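Local coordinates for protein phospholipase C-beta (PLC-beta) (Sepia officinalis, PDB 3QR0) that belongs to the phospholipase C-beta family and joins a PH domain, EF-hand-like modules, a TIM-barrel-type core carrying a calcium ion and a C2 domain in one chain, at residues Asp252-His260 / Gly740-Val748; Asn324-Tyr332 / Pro455-Arg463. All coordinates share one frame; numbering follows the deposited sequence.

Interaction 1. Residues Asp252-His260 / Gly740-Val748; sequences DFLNDMQRH and GIKPGYRHV
Gln258, following helix 247-257, meets the chain at Gly744, where their CA atoms lie 4.3 Å apart, immediately before the corner at Tyr745 that leads into strand 746-751. The contact docks an EF-hand-like helix end onto the beta-sandwich of the C2 domain. Gln258 supplies both hydrogen bonds of the contact: bent at chi2 (-63°), its chain carries the amide to the backbone of Tyr745 and pairs with both backbone polar atoms there, N and O. OE1 takes the N-H of Tyr745 on a lone pair at 2.9 Å, while NE2 gives a nearly straight bond to Tyr745 O at 3.0 Å; Asn311 joins the same network, bonding both that amide nitrogen and that carbonyl. Gly744 CA sits 3.2 Å from Gln258 OE1, a close approach along the bare backbone of a glycine. On the helix side of the corner, Met257 SD makes an oblique Met-aromatic contact with the Tyr745 ring, 3.5 Å from CE1. Phe253 meets the same ring edge to edge, and Glu237 holds the tyrosine hydroxyl. Farther along, Pro743 lays CG against the backbone between Arg259 and His260, 3.4 Å from His260 N. Gln258 NE2 lies over one face of the Arg746 guanidinium, toward its rim; that group grips its own loop side-on, NE and NH2 both donating to Pro743 O at 2.9 and 3.0 Å.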
loop_
_atom_site.group_PDB
_atom_site.type_symbol
_atom_site.label_atom_id
_atom_site.label_comp_id
_atom_site.label_asym_id
_atom_site.label_seq_id
_atom_site.Cartn_x
_atom_site.Cartn_y
_atom_site.Cartn_z
ATOM N N ASP A 252 -1.674 10.255 32.183
ATOM C CA ASP A 252 -2.147 8.895 32.425
ATOM C C ASP A 252 -2.963 8.364 31.248
ATOM O O ASP A 252 -2.856 7.189 30.910
ATOM C CB ASP A 252 -2.940 8.828 33.732
ATOM C CG ASP A 252 -2.059 9.033 34.956
ATOM O OD1 ASP A 252 -2.603 9.205 36.065
ATOM O OD2 ASP A 252 -0.815 9.025 34.817
ATOM N N PHE A 253 -3.748 9.232 30.609
ATOM C CA PHE A 253 -4.453 8.865 29.382
ATOM C C PHE A 253 -3.460 8.411 28.305
ATOM O O PHE A 253 -3.617 7.342 27.717
ATOM C CB PHE A 253 -5.298 10.046 28.886
ATOM C CG PHE A 253 -5.841 9.882 27.495
ATOM C CD1 PHE A 253 -6.753 8.883 27.200
ATOM C CD2 PHE A 253 -5.474 10.761 26.487
ATOM C CE1 PHE A 253 -7.260 8.746 25.921
ATOM C CE2 PHE A 253 -5.984 10.630 25.209
ATOM C CZ PHE A 253 -6.879 9.623 24.925
ATOM N N LEU A 254 -2.430 9.218 28.065
ATOM C CA LEU A 254 -1.423 8.893 27.055
ATOM C C LEU A 254 -0.627 7.633 27.402
ATOM O O LEU A 254 -0.333 6.824 26.518
ATOM C CB LEU A 254 -0.467 10.072 26.841
ATOM C CG LEU A 254 -1.079 11.342 26.237
ATOM C CD1 LEU A 254 -0.057 12.482 26.207
ATOM C CD2 LEU A 254 -1.608 11.072 24.861
ATOM N N ASN A 255 -0.282 7.472 28.680
ATOM C CA ASN A 255 0.558 6.356 29.117
ATOM C C ASN A 255 -0.208 5.051 29.402
ATOM O O ASN A 255 0.399 3.981 29.390
ATOM C CB ASN A 255 1.374 6.751 30.356
ATOM C CG ASN A 255 2.460 7.784 30.053
ATOM O OD1 ASN A 255 2.901 7.934 28.912
ATOM N ND2 ASN A 255 2.902 8.490 31.086
ATOM N N ASP A 256 -1.514 5.135 29.668
ATOM C CA ASP A 256 -2.314 3.952 30.035
ATOM C C ASP A 256 -3.207 3.487 28.894
ATOM O O ASP A 256 -3.134 2.331 28.487
ATOM C CB ASP A 256 -3.185 4.217 31.278
ATOM C CG ASP A 256 -2.364 4.462 32.544
ATOM O OD1 ASP A 256 -1.263 3.884 32.664
ATOM O OD2 ASP A 256 -2.830 5.218 33.429
ATOM N N MET A 257 -4.046 4.377 28.374
ATOM C CA MET A 257 -5.029 3.999 27.355
ATOM C C MET A 257 -4.483 4.047 25.926
ATOM O O MET A 257 -4.785 3.170 25.118
ATOM C CB MET A 257 -6.269 4.889 27.449
ATOM C CG MET A 257 -7.385 4.461 26.501
ATOM S SD MET A 257 -8.859 5.472 26.624
ATOM C CE MET A 257 -9.411 5.116 28.290
ATOM N N GLN A 258 -3.698 5.074 25.612
ATOM C CA GLN A 258 -3.186 5.263 24.257
ATOM C C GLN A 258 -1.907 4.470 23.975
ATOM O O GLN A 258 -1.387 4.518 22.864
ATOM C CB GLN A 258 -2.928 6.746 23.987
ATOM C CG GLN A 258 -4.151 7.633 24.175
ATOM C CD GLN A 258 -5.268 7.293 23.212
ATOM O OE1 GLN A 258 -6.261 6.677 23.594
ATOM N NE2 GLN A 258 -5.110 7.693 21.954
ATOM N N ARG A 259 -1.415 3.744 24.976
ATOM C CA ARG A 259 -0.132 3.058 24.899
ATOM C C ARG A 259 -0.320 1.569 25.136
ATOM O O ARG A 259 -1.008 1.176 26.078
ATOM C CB ARG A 259 0.815 3.619 25.964
ATOM C CG ARG A 259 2.194 2.980 25.972
ATOM C CD ARG A 259 2.997 3.363 27.189
ATOM N NE ARG A 259 4.293 2.684 27.187
ATOM C CZ ARG A 259 5.430 3.183 26.701
ATOM N NH1 ARG A 259 5.483 4.403 26.171
ATOM N NH2 ARG A 259 6.538 2.452 26.762
ATOM N N HIS A 260 0.307 0.744 24.295
ATOM C CA HIS A 260 0.289 -0.703 24.489
ATOM C C HIS A 260 0.987 -1.019 25.811
ATOM O O HIS A 260 2.135 -0.622 26.009
ATOM C CB HIS A 260 0.999 -1.420 23.335
ATOM C CG HIS A 260 0.672 -2.878 23.238
ATOM N ND1 HIS A 260 1.038 -3.789 24.205
ATOM C CD2 HIS A 260 0.016 -3.584 22.286
ATOM C CE1 HIS A 260 0.617 -4.992 23.856
ATOM N NE2 HIS A 260 -0.007 -4.894 22.697
ATOM N N GLY A 740 3.084 -3.649 16.496
ATOM C CA GLY A 740 3.184 -2.192 16.596
ATOM C C GLY A 740 1.867 -1.431 16.604
ATOM O O GLY A 740 1.875 -0.199 16.620
ATOM N N ILE A 741 0.733 -2.133 16.609
ATOM C CA ILE A 741 -0.561 -1.452 16.664
ATOM C C ILE A 741 -0.635 -0.559 17.911
ATOM O O ILE A 741 -0.132 -0.915 18.983
ATOM C CB ILE A 741 -1.770 -2.433 16.620
ATOM C CG1 ILE A 741 -3.070 -1.663 16.334
ATOM C CG2 ILE A 741 -1.871 -3.237 17.913
ATOM C CD1 ILE A 741 -4.259 -2.546 16.031
ATOM N N LYS A 742 -1.244 0.610 17.750
ATOM C CA LYS A 742 -1.370 1.576 18.830
ATOM C C LYS A 742 -2.803 1.574 19.331
ATOM O O LYS A 742 -3.723 1.815 18.550
ATOM C CB LYS A 742 -1.044 2.974 18.332
ATOM C CG LYS A 742 0.372 3.196 17.865
ATOM C CD LYS A 742 0.553 4.679 17.659
ATOM C CE LYS A 742 1.844 5.044 17.011
ATOM N NZ LYS A 742 1.873 6.509 16.860
ATOM N N PRO A 743 -3.007 1.321 20.634
ATOM C CA PRO A 743 -4.361 1.234 21.168
ATOM C C PRO A 743 -4.976 2.596 21.499
ATOM O O PRO A 743 -4.370 3.641 21.245
ATOM C CB PRO A 743 -4.165 0.415 22.443
ATOM C CG PRO A 743 -2.818 0.816 22.914
ATOM C CD PRO A 743 -1.995 1.062 21.678
ATOM N N GLY A 744 -6.186 2.565 22.045
ATOM C CA GLY A 744 -6.863 3.756 22.538
ATOM C C GLY A 744 -7.820 4.361 21.536
ATOM O O GLY A 744 -8.223 3.705 20.573
ATOM N N TYR A 745 -8.178 5.621 21.768
ATOM C CA TYR A 745 -9.025 6.362 20.847
ATOM C C TYR A 745 -8.203 6.822 19.653
ATOM O O TYR A 745 -7.215 7.546 19.808
ATOM C CB TYR A 745 -9.674 7.561 21.537
ATOM C CG TYR A 745 -10.725 7.178 22.551
ATOM C CD1 TYR A 745 -10.514 7.380 23.914
ATOM C CD2 TYR A 745 -11.932 6.605 22.150
ATOM C CE1 TYR A 745 -11.477 7.025 24.848
ATOM C CE2 TYR A 745 -12.903 6.246 23.082
ATOM C CZ TYR A 745 -12.665 6.458 24.425
ATOM O OH TYR A 745 -13.611 6.117 25.350
ATOM N N ARG A 746 -8.604 6.386 18.464
ATOM C CA ARG A 746 -7.858 6.689 17.249
ATOM C C ARG A 746 -8.782 7.100 16.123
ATOM O O ARG A 746 -9.823 6.479 15.917
ATOM C CB ARG A 746 -7.059 5.460 16.797
ATOM C CG ARG A 746 -6.024 4.971 17.784
ATOM C CD ARG A 746 -4.815 5.897 17.901
ATOM N NE ARG A 746 -3.984 5.499 19.032
ATOM C CZ ARG A 746 -2.815 6.037 19.362
ATOM N NH1 ARG A 746 -2.286 7.014 18.636
ATOM N NH2 ARG A 746 -2.166 5.583 20.428
ATOM N N HIS A 747 -8.403 8.148 15.396
ATOM C CA HIS A 747 -8.951 8.367 14.064
ATOM C C HIS A 747 -8.196 7.479 13.094
ATOM O O HIS A 747 -6.978 7.318 13.195
ATOM C CB HIS A 747 -8.853 9.830 13.639
ATOM C CG HIS A 747 -9.777 10.728 14.393
ATOM N ND1 HIS A 747 -9.438 11.287 15.607
ATOM C CD2 HIS A 747 -11.035 11.147 14.121
ATOM C CE1 HIS A 747 -10.446 12.020 16.046
ATOM N NE2 HIS A 747 -11.425 11.954 15.164
ATOM N N VAL A 748 -8.932 6.907 12.151
ATOM C CA VAL A 748 -8.393 5.951 11.200
ATOM C C VAL A 748 -8.707 6.446 9.789
ATOM O O VAL A 748 -9.748 6.096 9.232
ATOM C CB VAL A 748 -9.022 4.554 11.428
ATOM C CG1 VAL A 748 -8.361 3.509 10.534
ATOM C CG2 VAL A 748 -8.912 4.150 12.890
#

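Interaction 2. Residues Asn324-Tyr332 / Pro455-Arg463; sequences NMKLTLAAY and PLPTPYDLR
With CG anti to its carbonyl carbon (chi1 -58°) and the rest of its chain extended, Lys326 runs alongside Tyr460, whose own CG is anti to the backbone N (chi1 -168°). Two loops of the TIM-barrel-type X domain meet here. Lys326 CE lies over the centre of the Tyr460 ring, 3.9 Å from the centroid, a CH-pi contact that continues as cation-pi from NZ; Arg463 NH2 lies over the opposite face. Beside this contact, Tyr460 N donates to Met325 O, and at the other end Leu329 N donates to Pro457 O, both at 3.1 Å. Between these two backbone bonds Pro459 is wedged into the first loop: its CG sits over one face of Tyr332, 3.5 Å from CE2, and its CB meets Met325 CE. The hydroxyl of Tyr332 holds that ring in place by donating to Asn324 O and accepting from Leu327 N. An ST motif shapes the facing loop, Thr458 OG1 accepting from Asp461 N while Asp461 OD2 takes the N-H of Thr458 in return. Near Leu456 a water bridges the two loops, 2.7 Å from Thr328 OG1 and accepting a bond from Leu456 N.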
loop_
_atom_site.group_PDB
_atom_site.type_symbol
_atom_site.label_atom_id
_atom_site.label_comp_id
_atom_site.label_asym_id
_atom_site.label_seq_id
_atom_site.Cartn_x
_atom_site.Cartn_y
_atom_site.Cartn_z
ATOM N N ASN A 324 15.905 -4.619 10.215
ATOM C CA ASN A 324 17.213 -5.191 9.939
ATOM C C ASN A 324 17.191 -5.819 8.550
ATOM O O ASN A 324 16.531 -6.843 8.339
ATOM C CB ASN A 324 17.547 -6.237 11.010
ATOM C CG ASN A 324 18.853 -6.969 10.748
ATOM O OD1 ASN A 324 19.643 -6.591 9.889
ATOM N ND2 ASN A 324 19.085 -8.030 11.513
ATOM N N MET A 325 17.907 -5.197 7.615
ATOM C CA MET A 325 17.968 -5.660 6.228
ATOM C C MET A 325 19.214 -6.497 5.943
ATOM O O MET A 325 19.544 -6.755 4.781
ATOM C CB MET A 325 17.937 -4.456 5.275
ATOM C CG MET A 325 16.711 -3.557 5.438
ATOM S SD MET A 325 15.154 -4.470 5.326
ATOM C CE MET A 325 15.193 -5.021 3.624
ATOM N N LYS A 326 19.901 -6.930 6.996
ATOM C CA LYS A 326 21.174 -7.634 6.852
ATOM C C LYS A 326 21.104 -9.101 7.295
ATOM O O LYS A 326 22.075 -9.650 7.808
ATOM C CB LYS A 326 22.264 -6.876 7.616
ATOM C CG LYS A 326 22.432 -5.430 7.154
ATOM C CD LYS A 326 23.470 -4.691 7.988
ATOM C CE LYS A 326 23.608 -3.245 7.536
ATOM N NZ LYS A 326 24.870 -2.620 8.036
ATOM N N LEU A 327 19.956 -9.737 7.072
ATOM C CA LEU A 327 19.829 -11.182 7.238
ATOM C C LEU A 327 19.647 -11.834 5.869
ATOM O O LEU A 327 19.408 -11.148 4.875
ATOM C CB LEU A 327 18.653 -11.513 8.161
ATOM C CG LEU A 327 18.794 -10.947 9.586
ATOM C CD1 LEU A 327 17.540 -11.206 10.398
ATOM C CD2 LEU A 327 20.026 -11.525 10.284
ATOM N N THR A 328 19.777 -13.157 5.820
ATOM C CA THR A 328 19.580 -13.910 4.585
ATOM C C THR A 328 18.233 -13.579 3.914
ATOM O O THR A 328 17.244 -13.348 4.604
ATOM C CB THR A 328 19.661 -15.427 4.850
ATOM O OG1 THR A 328 19.365 -16.143 3.647
ATOM C CG2 THR A 328 18.665 -15.852 5.941
ATOM N N LEU A 329 18.206 -13.551 2.578
ATOM C CA LEU A 329 16.958 -13.325 1.807
ATOM C C LEU A 329 15.780 -14.179 2.271
ATOM O O LEU A 329 14.626 -13.734 2.235
ATOM C CB LEU A 329 17.163 -13.602 0.309
ATOM C CG LEU A 329 17.507 -12.435 -0.622
ATOM C CD1 LEU A 329 17.776 -12.957 -2.039
ATOM C CD2 LEU A 329 16.385 -11.407 -0.644
ATOM N N ALA A 330 16.070 -15.415 2.667
ATOM C CA ALA A 330 15.048 -16.350 3.141
ATOM C C ALA A 330 14.299 -15.848 4.390
ATOM O O ALA A 330 13.228 -16.350 4.704
ATOM C CB ALA A 330 15.676 -17.730 3.414
ATOM N N ALA A 331 14.855 -14.852 5.075
ATOM C CA ALA A 331 14.280 -14.321 6.310
ATOM C C ALA A 331 13.155 -13.293 6.120
ATOM O O ALA A 331 12.603 -12.807 7.099
ATOM C CB ALA A 331 15.394 -13.715 7.173
ATOM N N TYR A 332 12.806 -12.976 4.878
ATOM C CA TYR A 332 11.891 -11.872 4.599
ATOM C C TYR A 332 10.647 -12.303 3.847
ATOM O O TYR A 332 10.681 -13.236 3.050
ATOM C CB TYR A 332 12.610 -10.797 3.783
ATOM C CG TYR A 332 13.800 -10.234 4.500
ATOM C CD1 TYR A 332 13.693 -9.091 5.283
ATOM C CD2 TYR A 332 15.034 -10.862 4.421
ATOM C CE1 TYR A 332 14.797 -8.580 5.965
ATOM C CE2 TYR A 332 16.135 -10.363 5.097
ATOM C CZ TYR A 332 16.011 -9.229 5.867
ATOM O OH TYR A 332 17.114 -8.754 6.528
ATOM N N PRO A 455 24.836 -19.472 3.166
ATOM C CA PRO A 455 23.541 -18.788 3.143
ATOM C C PRO A 455 23.409 -17.767 2.014
ATOM O O PRO A 455 24.413 -17.253 1.507
ATOM C CB PRO A 455 23.466 -18.110 4.513
ATOM C CG PRO A 455 24.863 -18.006 4.984
ATOM C CD PRO A 455 25.625 -19.133 4.366
ATOM N N LEU A 456 22.169 -17.491 1.624
ATOM C CA LEU A 456 21.896 -16.479 0.614
ATOM C C LEU A 456 22.391 -15.126 1.112
ATOM O O LEU A 456 22.413 -14.894 2.322
ATOM C CB LEU A 456 20.397 -16.393 0.328
ATOM C CG LEU A 456 19.746 -17.628 -0.282
ATOM C CD1 LEU A 456 18.226 -17.608 -0.072
ATOM C CD2 LEU A 456 20.097 -17.737 -1.752
ATOM N N PRO A 457 22.791 -14.229 0.188
ATOM C CA PRO A 457 23.109 -12.852 0.572
ATOM C C PRO A 457 21.913 -12.141 1.199
ATOM O O PRO A 457 20.797 -12.662 1.163
ATOM C CB PRO A 457 23.478 -12.184 -0.760
ATOM C CG PRO A 457 23.818 -13.289 -1.681
ATOM C CD PRO A 457 22.978 -14.454 -1.257
ATOM N N THR A 458 22.152 -10.963 1.763
ATOM C CA THR A 458 21.099 -10.179 2.417
ATOM C C THR A 458 20.513 -9.172 1.437
ATOM O O THR A 458 21.162 -8.825 0.451
ATOM C CB THR A 458 21.643 -9.408 3.633
ATOM O OG1 THR A 458 22.416 -8.285 3.184
ATOM C CG2 THR A 458 22.521 -10.315 4.513
ATOM N N PRO A 459 19.289 -8.687 1.700
ATOM C CA PRO A 459 18.775 -7.637 0.824
ATOM C C PRO A 459 19.720 -6.430 0.750
ATOM O O PRO A 459 19.869 -5.822 -0.315
ATOM C CB PRO A 459 17.437 -7.255 1.473
ATOM C CG PRO A 459 17.019 -8.468 2.237
ATOM C CD PRO A 459 18.299 -9.100 2.714
ATOM N N TYR A 460 20.366 -6.113 1.869
ATOM C CA TYR A 460 21.319 -5.009 1.933
ATOM C C TYR A 460 22.505 -5.234 0.980
ATOM O O TYR A 460 22.949 -4.304 0.303
ATOM C CB TYR A 460 21.808 -4.814 3.372
ATOM C CG TYR A 460 22.577 -3.530 3.582
ATOM C CD1 TYR A 460 21.910 -2.321 3.765
ATOM C CD2 TYR A 460 23.963 -3.522 3.593
ATOM C CE1 TYR A 460 22.612 -1.134 3.953
ATOM C CE2 TYR A 460 24.674 -2.339 3.785
ATOM C CZ TYR A 460 23.987 -1.154 3.961
ATOM O OH TYR A 460 24.682 0.018 4.147
ATOM N N ASP A 461 22.994 -6.472 0.914
ATOM C CA ASP A 461 24.091 -6.817 0.003
ATOM C C ASP A 461 23.701 -6.573 -1.445
ATOM O O ASP A 461 24.555 -6.261 -2.269
ATOM C CB ASP A 461 24.486 -8.296 0.127
ATOM C CG ASP A 461 25.093 -8.641 1.468
ATOM O OD1 ASP A 461 25.668 -7.746 2.130
ATOM O OD2 ASP A 461 24.995 -9.833 1.851
ATOM N N LEU A 462 22.411 -6.728 -1.746
ATOM C CA LEU A 462 21.930 -6.743 -3.119
ATOM C C LEU A 462 21.059 -5.538 -3.483
ATOM O O LEU A 462 20.260 -5.615 -4.406
ATOM C CB LEU A 462 21.164 -8.045 -3.363
ATOM C CG LEU A 462 21.990 -9.331 -3.244
ATOM C CD1 LEU A 462 21.126 -10.542 -3.519
ATOM C CD2 LEU A 462 23.179 -9.302 -4.190
ATOM N N ARG A 463 21.236 -4.423 -2.782
ATOM C CA ARG A 463 20.516 -3.200 -3.116
ATOM C C ARG A 463 20.805 -2.801 -4.557
ATOM O O ARG A 463 21.937 -2.928 -5.028
ATOM C CB ARG A 463 20.907 -2.053 -2.186
ATOM C CG ARG A 463 20.285 -2.128 -0.805
ATOM C CD ARG A 463 20.852 -1.031 0.078
ATOM N NE ARG A 463 22.287 -1.224 0.260
ATOM C CZ ARG A 463 23.154 -0.270 0.600
ATOM N NH1 ARG A 463 22.754 0.980 0.807
ATOM N NH2 ARG A 463 24.436 -0.573 0.723
HETATM O O HOH W 1 19.780 -18.810 3.313
#

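In the fold
The two contacts lie in different parts of the protein, their centres 34 Å apart and their nearest atoms about 14 Å apart, without touching. Interaction 1 is the longer-range one: it joins the end of helix 247-257 in the EF-hand-like part to the C2 domain, its two segments 480 residues apart. Everything in interaction 2 falls between them in sequence. That second contact stays within the X domain, pairing the loop that enters strand 332-334 with the loop that precedes strand 466-469, a strand of the mixed sheet that also contains 366-372 and 412-418. One thus packs two modules against each other, while the other joins two loops of a single TIM-barrel-type region.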